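Local coordinates for DsbA family protein (Salmonella typhimurium, PDB 7JVE), which is a trimeric thioredoxin-like enzyme with both thiol oxidase and disulfide isomerase activities, encoded in a fimbrial operon, at residues I117-P129 with N204-P217. Sequence-based numbering, arbitrary orientation.
With EDO (1,2-ethanediol), chain H; EDO (1,2-ethanediol), chain M.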
loop_
_atom_site.group_PDB
_atom_site.type_symbol
_atom_site.label_atom_id
_atom_site.label_comp_id
_atom_site.label_asym_id
_atom_site.label_seq_id
_atom_site.Cartn_x
_atom_site.Cartn_y
_atom_site.Cartn_z
ATOM N N ILE A 117 5.327 17.837 -26.076
ATOM C CA ILE A 117 4.959 19.102 -25.467
ATOM C C ILE A 117 5.131 18.971 -23.961
ATOM O O ILE A 117 4.720 17.970 -23.367
ATOM C CB ILE A 117 3.510 19.480 -25.841
ATOM C CG1 ILE A 117 3.340 19.440 -27.369
ATOM C CG2 ILE A 117 3.146 20.831 -25.264
ATOM C CD1 ILE A 117 1.971 19.896 -27.871
ATOM N N PHE A 118 5.730 19.981 -23.346
ATOM C CA PHE A 118 6.112 19.948 -21.936
ATOM C C PHE A 118 5.203 20.868 -21.126
ATOM O O PHE A 118 5.196 22.088 -21.335
ATOM C CB PHE A 118 7.579 20.364 -21.783
ATOM C CG PHE A 118 8.556 19.365 -22.378
ATOM C CD1 PHE A 118 8.812 19.354 -23.740
ATOM C CD2 PHE A 118 9.199 18.424 -21.568
ATOM C CE1 PHE A 118 9.709 18.426 -24.299
ATOM C CE2 PHE A 118 10.097 17.497 -22.108
ATOM C CZ PHE A 118 10.345 17.492 -23.479
ATOM N N LYS A 119 4.447 20.297 -20.203
ATOM C CA LYS A 119 3.547 21.083 -19.349
ATOM C C LYS A 119 4.057 21.020 -17.908
ATOM O O LYS A 119 3.694 20.123 -17.152
ATOM C CB LYS A 119 2.099 20.559 -19.436
ATOM C CG LYS A 119 1.552 20.503 -20.833
ATOM C CD LYS A 119 1.309 21.915 -21.365
ATOM C CE LYS A 119 0.290 21.912 -22.480
ATOM N NZ LYS A 119 -0.028 23.284 -22.949
ATOM N N GLU A 120 4.886 21.992 -17.531
ATOM C CA GLU A 120 5.394 22.080 -16.166
ATOM C C GLU A 120 4.295 22.570 -15.230
ATOM O O GLU A 120 3.621 23.561 -15.534
ATOM C CB GLU A 120 6.579 23.040 -16.113
ATOM C CG GLU A 120 7.797 22.546 -16.842
ATOM C CD GLU A 120 8.863 23.613 -17.012
ATOM O OE1 GLU A 120 9.191 24.279 -16.020
ATOM O OE2 GLU A 120 9.399 23.762 -18.133
ATOM N N PHE A 121 4.124 21.890 -14.090
ATOM C CA PHE A 121 3.129 22.279 -13.101
ATOM C C PHE A 121 3.571 21.803 -11.721
ATOM O O PHE A 121 4.449 20.939 -11.605
ATOM C CB PHE A 121 1.731 21.733 -13.465
ATOM C CG PHE A 121 1.500 20.271 -13.084
ATOM C CD1 PHE A 121 2.267 19.261 -13.639
ATOM C CD2 PHE A 121 0.478 19.914 -12.210
ATOM C CE1 PHE A 121 2.049 17.903 -13.306
ATOM C CE2 PHE A 121 0.249 18.569 -11.872
ATOM C CZ PHE A 121 1.047 17.558 -12.421
ATOM N N PRO A 122 2.981 22.356 -10.640
ATOM C CA PRO A 122 3.384 21.975 -9.279
ATOM C C PRO A 122 2.396 21.030 -8.612
ATOM O O PRO A 122 1.212 21.369 -8.506
ATOM C CB PRO A 122 3.400 23.319 -8.548
ATOM C CG PRO A 122 2.402 24.182 -9.336
ATOM C CD PRO A 122 2.028 23.472 -10.613
ATOM N N ILE A 123 2.866 19.876 -8.124
ATOM C CA ILE A 123 1.960 18.909 -7.505
ATOM C C ILE A 123 1.377 19.468 -6.213
ATOM O O ILE A 123 0.199 19.261 -5.912
ATOM C CB ILE A 123 2.688 17.576 -7.259
ATOM C CG1 ILE A 123 3.004 16.896 -8.581
ATOM C CG2 ILE A 123 1.861 16.655 -6.347
ATOM C CD1 ILE A 123 3.750 15.605 -8.396
ATOM N N PHE A 124 2.177 20.185 -5.435
ATOM C CA PHE A 124 1.719 20.744 -4.171
ATOM C C PHE A 124 1.910 22.259 -4.148
ATOM O O PHE A 124 2.760 22.830 -4.846
ATOM C CB PHE A 124 2.452 20.129 -2.964
ATOM C CG PHE A 124 2.213 18.655 -2.781
ATOM C CD1 PHE A 124 0.968 18.177 -2.369
ATOM C CD2 PHE A 124 3.240 17.748 -2.994
ATOM C CE1 PHE A 124 0.755 16.826 -2.185
ATOM C CE2 PHE A 124 3.034 16.396 -2.811
ATOM C CZ PHE A 124 1.789 15.933 -2.406
ATOM N N SER A 125 1.103 22.895 -3.300
ATOM C CA SER A 125 1.159 24.341 -3.120
ATOM C C SER A 125 2.570 24.828 -2.775
ATOM O O SER A 125 3.038 25.836 -3.320
ATOM C CB SER A 125 0.159 24.735 -2.028
ATOM O OG SER A 125 0.487 26.003 -1.503
ATOM N N SER A 126 3.270 24.124 -1.875
ATOM C CA SER A 126 4.610 24.555 -1.480
ATOM C C SER A 126 5.610 24.474 -2.628
ATOM O O SER A 126 6.712 25.036 -2.521
ATOM C CB SER A 126 5.130 23.718 -0.300
ATOM O OG SER A 126 5.196 22.350 -0.664
ATOM N N ARG A 127 5.269 23.794 -3.721
ATOM C CA ARG A 127 6.218 23.741 -4.822
ATOM C C ARG A 127 6.128 24.936 -5.763
ATOM O O ARG A 127 7.017 25.101 -6.604
ATOM C CB ARG A 127 6.051 22.435 -5.597
ATOM C CG ARG A 127 6.297 21.245 -4.686
ATOM C CD ARG A 127 6.447 19.974 -5.438
ATOM N NE ARG A 127 6.666 18.874 -4.514
ATOM C CZ ARG A 127 6.624 17.608 -4.875
ATOM N NH1 ARG A 127 6.379 17.298 -6.142
ATOM N NH2 ARG A 127 6.809 16.661 -3.972
ATOM N N TRP A 128 5.120 25.792 -5.628
ATOM C CA TRP A 128 4.949 26.882 -6.588
ATOM C C TRP A 128 6.196 27.737 -6.760
ATOM O O TRP A 128 6.572 28.001 -7.909
ATOM C CB TRP A 128 3.743 27.731 -6.181
ATOM C CG TRP A 128 2.477 27.068 -6.525
ATOM C CD1 TRP A 128 2.121 25.782 -6.237
ATOM C CD2 TRP A 128 1.381 27.642 -7.226
ATOM N NE1 TRP A 128 0.867 25.527 -6.708
ATOM C CE2 TRP A 128 0.391 26.648 -7.332
ATOM C CE3 TRP A 128 1.136 28.904 -7.774
ATOM C CZ2 TRP A 128 -0.834 26.871 -7.967
ATOM C CZ3 TRP A 128 -0.093 29.132 -8.399
ATOM C CH2 TRP A 128 -1.057 28.115 -8.491
ATOM N N PRO A 129 6.893 28.174 -5.704
ATOM C CA PRO A 129 8.102 28.991 -5.947
ATOM C C PRO A 129 9.172 28.271 -6.770
ATOM O O PRO A 129 9.714 28.855 -7.721
ATOM C CB PRO A 129 8.576 29.347 -4.524
ATOM C CG PRO A 129 7.355 29.171 -3.635
ATOM C CD PRO A 129 6.592 28.027 -4.264
ATOM N N ASN A 204 -0.721 26.232 -16.966
ATOM C CA ASN A 204 -0.601 24.778 -16.911
ATOM C C ASN A 204 -1.413 24.189 -15.760
ATOM O O ASN A 204 -2.004 23.118 -15.902
ATOM C CB ASN A 204 0.868 24.380 -16.793
ATOM C CG ASN A 204 1.627 24.587 -18.076
ATOM O OD1 ASN A 204 1.037 24.875 -19.117
ATOM N ND2 ASN A 204 2.943 24.435 -18.021
ATOM N N GLN A 205 -1.440 24.863 -14.606
ATOM C CA GLN A 205 -2.207 24.355 -13.471
ATOM C C GLN A 205 -3.709 24.466 -13.725
ATOM O O GLN A 205 -4.475 23.562 -13.360
ATOM C CB GLN A 205 -1.832 25.107 -12.200
ATOM C CG GLN A 205 -2.661 24.719 -10.991
ATOM C CD GLN A 205 -2.457 23.267 -10.606
ATOM O OE1 GLN A 205 -1.422 22.673 -10.914
ATOM N NE2 GLN A 205 -3.447 22.683 -9.932
ATOM N N ALA A 206 -4.144 25.560 -14.359
ATOM C CA ALA A 206 -5.540 25.662 -14.773
ATOM C C ALA A 206 -5.900 24.551 -15.753
ATOM O O ALA A 206 -6.963 23.934 -15.634
ATOM C CB ALA A 206 -5.820 27.038 -15.385
ATOM N N LEU A 207 -5.017 24.278 -16.723
ATOM C CA LEU A 207 -5.243 23.177 -17.653
ATOM C C LEU A 207 -5.207 21.822 -16.945
ATOM O O LEU A 207 -6.017 20.941 -17.246
ATOM C CB LEU A 207 -4.204 23.212 -18.775
ATOM C CG LEU A 207 -4.269 22.071 -19.802
ATOM C CD1 LEU A 207 -5.653 22.001 -20.498
ATOM C CD2 LEU A 207 -3.135 22.111 -20.834
ATOM N N ALA A 208 -4.267 21.621 -16.015
ATOM C CA ALA A 208 -4.264 20.353 -15.276
ATOM C C ALA A 208 -5.571 20.155 -14.513
ATOM O O ALA A 208 -6.105 19.041 -14.462
ATOM C CB ALA A 208 -3.075 20.274 -14.321
ATOM N N GLN A 209 -6.102 21.222 -13.919
ATOM C CA GLN A 209 -7.348 21.088 -13.176
ATOM C C GLN A 209 -8.514 20.786 -14.109
ATOM O O GLN A 209 -9.369 19.946 -13.791
ATOM C CB GLN A 209 -7.611 22.356 -12.364
ATOM C CG GLN A 209 -6.708 22.430 -11.140
ATOM C CD GLN A 209 -6.671 23.796 -10.456
ATOM O OE1 GLN A 209 -5.815 24.037 -9.612
ATOM N NE2 GLN A 209 -7.588 24.689 -10.824
ATOM N N HIS A 210 -8.566 21.470 -15.255
ATOM C CA HIS A 210 -9.569 21.158 -16.270
ATOM C C HIS A 210 -9.411 19.744 -16.809
ATOM O O HIS A 210 -10.408 19.119 -17.182
ATOM C CB HIS A 210 -9.495 22.153 -17.431
ATOM C CG HIS A 210 -10.049 23.501 -17.101
ATOM N ND1 HIS A 210 -9.554 24.665 -17.652
ATOM C CD2 HIS A 210 -11.047 23.874 -16.261
ATOM C CE1 HIS A 210 -10.236 25.695 -17.179
ATOM N NE2 HIS A 210 -11.146 25.243 -16.334
ATOM N N MET A 211 -8.177 19.231 -16.884
ATOM C CA MET A 211 -7.977 17.868 -17.354
ATOM C C MET A 211 -8.184 16.845 -16.249
ATOM O O MET A 211 -8.074 15.648 -16.510
ATOM C CB MET A 211 -6.578 17.714 -17.950
ATOM C CG MET A 211 -6.439 18.354 -19.333
ATOM S SD MET A 211 -7.505 17.583 -20.569
ATOM C CE MET A 211 -6.963 15.890 -20.422
ATOM N N ASP A 212 -8.481 17.290 -15.025
ATOM C CA ASP A 212 -8.524 16.414 -13.860
ATOM C C ASP A 212 -7.190 15.684 -13.667
ATOM O O ASP A 212 -7.152 14.490 -13.372
ATOM C CB ASP A 212 -9.701 15.428 -13.965
ATOM C CG ASP A 212 -10.103 14.847 -12.614
ATOM O OD1 ASP A 212 -9.636 15.352 -11.572
ATOM O OD2 ASP A 212 -10.867 13.866 -12.581
ATOM N N PHE A 213 -6.087 16.421 -13.826
ATOM C CA PHE A 213 -4.729 15.971 -13.520
ATOM C C PHE A 213 -4.130 16.686 -12.315
ATOM O O PHE A 213 -2.906 16.659 -12.140
ATOM C CB PHE A 213 -3.780 16.225 -14.705
ATOM C CG PHE A 213 -4.095 15.438 -15.956
ATOM C CD1 PHE A 213 -4.762 14.230 -15.895
ATOM C CD2 PHE A 213 -3.676 15.911 -17.197
ATOM C CE1 PHE A 213 -5.012 13.509 -17.041
ATOM C CE2 PHE A 213 -3.944 15.201 -18.344
ATOM C CZ PHE A 213 -4.620 14.006 -18.269
ATOM N N SER A 214 -4.926 17.388 -11.520
ATOM C CA SER A 214 -4.341 18.185 -10.441
ATOM C C SER A 214 -3.563 17.291 -9.480
ATOM O O SER A 214 -4.103 16.324 -8.929
ATOM C CB SER A 214 -5.424 18.953 -9.692
ATOM O OG SER A 214 -4.841 19.999 -8.942
ATOM N N GLY A 215 -2.284 17.608 -9.284
ATOM C CA GLY A 215 -1.479 16.797 -8.400
ATOM C C GLY A 215 -1.035 15.468 -8.966
ATOM O O GLY A 215 -0.391 14.711 -8.247
ATOM N N THR A 216 -1.345 15.159 -10.222
ATOM C CA THR A 216 -1.089 13.833 -10.789
ATOM C C THR A 216 -0.428 13.950 -12.159
ATOM O O THR A 216 -1.110 14.287 -13.152
ATOM C CB THR A 216 -2.377 13.003 -10.865
ATOM O OG1 THR A 216 -3.281 13.581 -11.805
ATOM C CG2 THR A 216 -3.091 12.881 -9.474
ATOM N N PRO A 217 0.864 13.657 -12.279
ATOM C CA PRO A 217 1.511 13.661 -13.600
ATOM C C PRO A 217 0.844 12.683 -14.563
ATOM O O PRO A 217 0.310 11.645 -14.159
ATOM C CB PRO A 217 2.953 13.244 -13.289
ATOM C CG PRO A 217 3.145 13.638 -11.838
ATOM C CD PRO A 217 1.803 13.296 -11.204
HETATM C C1 EDO H . -0.842 28.344 -3.980
HETATM O O1 EDO H . -1.045 26.936 -4.003
HETATM C C2 EDO H . 0.620 28.602 -3.627
HETATM O O2 EDO H . 0.883 30.018 -3.680
HETATM C C1 EDO M . -11.868 12.463 -15.519
HETATM O O1 EDO M . -12.452 13.230 -14.462
HETATM C C2 EDO M . -11.918 10.990 -15.127
HETATM O O2 EDO M . -13.184 10.682 -14.495
HETATM O O HOH W 1 -1.063 24.695 -21.056
HETATM O O HOH W 2 -1.178 20.110 -9.290
#
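Phe121 enters the gap between helix 204-210 and the loop 213-217 of this DsbA-type thioredoxin fold, past the end of strand 117-120. From CB, 4.3 Å from CB of Asn204, chi1 of 81° sets the ring between its backbone N and carbonyl carbon. CD2 meets OE1 of Gln205 at the ring edge, 3.6 Å away, with ring and amide planes 18° apart, and CB of Ala208. CE2 lies against Phe213 O and Gly215 N, and CZ ends 3.9 Å from Pro217 N. Pro217 touches Cys94 and Cys97, the disulfide-bonded pair, and stands where relatives carry the cis-proline, although the Thr216-Pro217 peptide is modelled trans. CD1 of Ile123 packs on CG of Pro217 at 4.0 Å. A water bridges the two segments, donating to Pro122 O and Gln205 OE1 and accepting from Gly215 N. At the strand end Asn204 ND2 donates a nearly straight hydrogen bond to Glu120 O (2.7 Å, N-H...O 161°), while a second water links its OD1 to NZ of Lys119, which also hydrogen-bonds Ser74 OG and Glu68 O. The Trp128 indole holds CG of Pro122 3.3 Å above one face, an ethanediol over the opposite one, and its CZ2 reaches CG of Gln205 at 4.1 Å.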